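Local coordinates for protein putative S-adenosylmethionine-dependent methyltransferase (Bacteroides thetaiotaomicron, PDB 1WYZ) that probably acts as an S-adenosylmethionine-dependent methyltransferase, possibly methylating RNA as RsmI-like enzymes do, at residues A[3-12]-A[114-123]. Residues are numbered along the deposited sequence; the frame is centred on the assembly and turned at random.
Sequences TALYLLPVTL and KVIPLVGPSS
Leu-12 and Pro-121, which bury the largest areas in this pairing, lie alongside each other and point opposite ways: CD1 of Leu-12 lies 3.7 Å from CG of Pro-121, while its CD2 reaches CB of Ser-123, at the start of helix 123-131. The proline is buried, and Val-119 of the second subunit packs against it. Leu-118, next in buried area, serves two neighbours with its two methyls. With CG anti to the carbonyl carbon (chi1 -58°) and chi2 at -170°, the fork turns CD1 alongside CD2 of Leu-8 at 3.7 Å and CD2 to the edge of the Tyr-6 ring, 3.9 Å from CD1 of the tyrosine. Helix 24-29 touches Leu-8 and Leu-118 through Ile-28. Strands 5-8 and 115-117 run parallel, the first and last in chain order of a five-stranded parallel sheet, where 115-117 is an edge strand within the chain and 5-8 lies between it and 86-89, consistent with the N-terminal alpha/beta domain of tetrapyrrole-methylase-like enzymes, RsmI relatives included. The pairing rests on alternating backbone bonds: Leu-5 N to Lys-114 O (2.8 Å), Ile-116 N to Leu-5 O, Leu-7 N to Ile-116 O, and a weak closing one from Leu-118 N to Leu-7 O (3.3 Å). On the sheet face carrying Tyr-6 and Ile-116, CG2 of the isoleucine sits 3.7 Å from the tyrosine ring centroid and 20° off its normal, a CH-pi contact. Replacing Tyr-6 by alanine removes the ring, and Ile-116 CG2 would probably lose its aromatic partner, with a gap opening beside Leu-118. On the other face, Leu-7 CD2 meets Val-115 CG1 at 3.7 Å.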
loop_
_atom_site.group_PDB
_atom_site.type_symbol
_atom_site.label_atom_id
_atom_site.label_comp_id
_atom_site.label_asym_id
_atom_site.label_seq_id
_atom_site.Cartn_x
_atom_site.Cartn_y
_atom_site.Cartn_z
ATOM N N THR A 3 -14.119 -12.198 15.447
ATOM C CA THR A 3 -14.737 -13.144 14.526
ATOM C C THR A 3 -14.884 -12.468 13.163
ATOM O O THR A 3 -15.769 -11.630 12.957
ATOM C CB THR A 3 -16.116 -13.621 15.050
ATOM O OG1 THR A 3 -16.797 -14.343 14.017
ATOM C CG2 THR A 3 -16.959 -12.441 15.500
ATOM N N ALA A 4 -13.993 -12.831 12.241
ATOM C CA ALA A 4 -13.986 -12.253 10.904
ATOM C C ALA A 4 -12.952 -12.914 9.994
ATOM O O ALA A 4 -12.258 -13.848 10.397
ATOM C CB ALA A 4 -13.702 -10.756 10.994
ATOM N N LEU A 5 -12.871 -12.420 8.758
ATOM C CA LEU A 5 -11.916 -12.912 7.774
ATOM C C LEU A 5 -10.717 -11.962 7.774
ATOM O O LEU A 5 -10.762 -10.868 7.198
ATOM C CB LEU A 5 -12.545 -12.962 6.368
ATOM C CG LEU A 5 -11.649 -13.461 5.214
ATOM C CD1 LEU A 5 -11.312 -14.942 5.408
ATOM C CD2 LEU A 5 -12.349 -13.258 3.881
ATOM N N TYR A 6 -9.658 -12.390 8.449
ATOM C CA TYR A 6 -8.426 -11.631 8.553
ATOM C C TYR A 6 -7.538 -11.876 7.332
ATOM O O TYR A 6 -7.163 -13.016 7.046
ATOM C CB TYR A 6 -7.681 -12.051 9.816
ATOM C CG TYR A 6 -8.244 -11.480 11.105
ATOM C CD1 TYR A 6 -7.840 -10.228 11.568
ATOM C CD2 TYR A 6 -9.130 -12.212 11.890
ATOM C CE1 TYR A 6 -8.296 -9.721 12.783
ATOM C CE2 TYR A 6 -9.593 -11.715 13.110
ATOM C CZ TYR A 6 -9.168 -10.467 13.553
ATOM O OH TYR A 6 -9.596 -9.972 14.771
ATOM N N LEU A 7 -7.219 -10.811 6.603
ATOM C CA LEU A 7 -6.356 -10.902 5.427
ATOM C C LEU A 7 -4.915 -10.827 5.911
ATOM O O LEU A 7 -4.414 -9.744 6.188
ATOM C CB LEU A 7 -6.665 -9.745 4.482
ATOM C CG LEU A 7 -7.773 -9.976 3.442
ATOM C CD1 LEU A 7 -8.726 -11.060 3.886
ATOM C CD2 LEU A 7 -8.494 -8.662 3.184
ATOM N N LEU A 8 -4.255 -11.981 5.996
ATOM C CA LEU A 8 -2.874 -12.067 6.498
ATOM C C LEU A 8 -1.675 -11.870 5.552
ATOM O O LEU A 8 -1.461 -12.659 4.641
ATOM C CB LEU A 8 -2.690 -13.414 7.201
ATOM C CG LEU A 8 -3.784 -13.795 8.196
ATOM C CD1 LEU A 8 -3.467 -15.157 8.788
ATOM C CD2 LEU A 8 -3.873 -12.727 9.283
ATOM N N PRO A 9 -0.881 -10.810 5.758
ATOM C CA PRO A 9 0.268 -10.638 4.858
ATOM C C PRO A 9 1.536 -11.419 5.254
ATOM O O PRO A 9 1.756 -11.717 6.426
ATOM C CB PRO A 9 0.476 -9.118 4.845
ATOM C CG PRO A 9 -0.104 -8.649 6.153
ATOM C CD PRO A 9 -1.310 -9.519 6.336
ATOM N N VAL A 10 2.357 -11.763 4.267
ATOM C CA VAL A 10 3.614 -12.498 4.513
ATOM C C VAL A 10 4.805 -11.631 4.093
ATOM O O VAL A 10 4.620 -10.483 3.684
ATOM C CB VAL A 10 3.680 -13.834 3.708
ATOM C CG1 VAL A 10 2.544 -14.764 4.119
ATOM C CG2 VAL A 10 3.621 -13.542 2.213
ATOM N N THR A 11 6.016 -12.176 4.176
ATOM C CA THR A 11 7.215 -11.417 3.802
ATOM C C THR A 11 7.374 -11.242 2.290
ATOM O O THR A 11 6.954 -12.095 1.506
ATOM C CB THR A 11 8.510 -12.094 4.318
ATOM O OG1 THR A 11 8.643 -13.393 3.729
ATOM C CG2 THR A 11 8.491 -12.221 5.837
ATOM N N LEU A 12 7.989 -10.130 1.892
ATOM C CA LEU A 12 8.233 -9.830 0.485
ATOM C C LEU A 12 9.364 -10.722 -0.026
ATOM O O LEU A 12 9.377 -11.127 -1.186
ATOM C CB LEU A 12 8.613 -8.350 0.316
ATOM C CG LEU A 12 7.661 -7.363 -0.388
ATOM C CD1 LEU A 12 6.221 -7.544 0.090
ATOM C CD2 LEU A 12 8.136 -5.941 -0.124
ATOM N N LYS A 114 -17.578 -10.013 7.998
ATOM C CA LYS A 114 -16.578 -9.036 8.439
ATOM C C LYS A 114 -15.188 -9.350 7.890
ATOM O O LYS A 114 -14.688 -10.470 8.007
ATOM C CB LYS A 114 -16.512 -8.985 9.973
ATOM C CG LYS A 114 -15.439 -8.064 10.530
ATOM C CD LYS A 114 -15.671 -6.654 10.070
ATOM C CE LYS A 114 -14.836 -5.679 10.860
ATOM N NZ LYS A 114 -15.163 -5.766 12.307
ATOM N N VAL A 115 -14.569 -8.334 7.306
ATOM C CA VAL A 115 -13.245 -8.460 6.722
ATOM C C VAL A 115 -12.317 -7.453 7.403
ATOM O O VAL A 115 -12.695 -6.298 7.643
ATOM C CB VAL A 115 -13.288 -8.154 5.200
ATOM C CG1 VAL A 115 -11.910 -8.338 4.570
ATOM C CG2 VAL A 115 -14.305 -9.045 4.540
ATOM N N ILE A 116 -11.110 -7.894 7.730
ATOM C CA ILE A 116 -10.155 -7.010 8.365
ATOM C C ILE A 116 -8.735 -7.297 7.883
ATOM O O ILE A 116 -8.196 -8.386 8.075
ATOM C CB ILE A 116 -10.295 -7.100 9.911
ATOM C CG1 ILE A 116 -9.036 -6.579 10.594
ATOM C CG2 ILE A 116 -10.656 -8.505 10.317
ATOM C CD1 ILE A 116 -9.180 -6.308 12.091
ATOM N N PRO A 117 -8.121 -6.312 7.208
ATOM C CA PRO A 117 -6.760 -6.440 6.680
ATOM C C PRO A 117 -5.698 -6.052 7.727
ATOM O O PRO A 117 -5.856 -5.063 8.438
ATOM C CB PRO A 117 -6.779 -5.474 5.499
ATOM C CG PRO A 117 -7.557 -4.310 6.085
ATOM C CD PRO A 117 -8.711 -5.011 6.824
ATOM N N LEU A 118 -4.630 -6.836 7.828
ATOM C CA LEU A 118 -3.576 -6.522 8.787
ATOM C C LEU A 118 -2.377 -5.906 8.066
ATOM O O LEU A 118 -2.151 -6.177 6.883
ATOM C CB LEU A 118 -3.156 -7.780 9.556
ATOM C CG LEU A 118 -4.257 -8.497 10.344
ATOM C CD1 LEU A 118 -3.619 -9.566 11.230
ATOM C CD2 LEU A 118 -5.040 -7.504 11.208
ATOM N N VAL A 119 -1.615 -5.079 8.774
ATOM C CA VAL A 119 -0.464 -4.412 8.178
ATOM C C VAL A 119 0.635 -5.365 7.712
ATOM O O VAL A 119 0.982 -6.331 8.385
ATOM C CB VAL A 119 0.137 -3.383 9.149
ATOM C CG1 VAL A 119 1.314 -2.685 8.498
ATOM C CG2 VAL A 119 -0.915 -2.363 9.540
ATOM N N GLY A 120 1.182 -5.079 6.541
ATOM C CA GLY A 120 2.226 -5.926 6.017
ATOM C C GLY A 120 3.071 -5.181 5.015
ATOM O O GLY A 120 2.725 -4.068 4.612
ATOM N N PRO A 121 4.197 -5.762 4.596
ATOM C CA PRO A 121 4.998 -5.026 3.628
ATOM C C PRO A 121 4.288 -5.017 2.276
ATOM O O PRO A 121 3.714 -6.025 1.853
ATOM C CB PRO A 121 6.306 -5.810 3.612
ATOM C CG PRO A 121 5.832 -7.220 3.752
ATOM C CD PRO A 121 4.741 -7.111 4.825
ATOM N N SER A 122 4.292 -3.856 1.630
ATOM C CA SER A 122 3.702 -3.686 0.306
ATOM C C SER A 122 4.775 -3.026 -0.537
ATOM O O SER A 122 5.163 -1.880 -0.274
ATOM C CB SER A 122 2.472 -2.773 0.338
ATOM O OG SER A 122 2.098 -2.379 -0.982
ATOM N N SER A 123 5.269 -3.746 -1.537
ATOM C CA SER A 123 6.295 -3.192 -2.399
ATOM C C SER A 123 5.719 -1.972 -3.103
ATOM O O SER A 123 6.456 -1.092 -3.526
ATOM C CB SER A 123 6.750 -4.234 -3.421
ATOM O OG SER A 123 5.647 -4.763 -4.112
#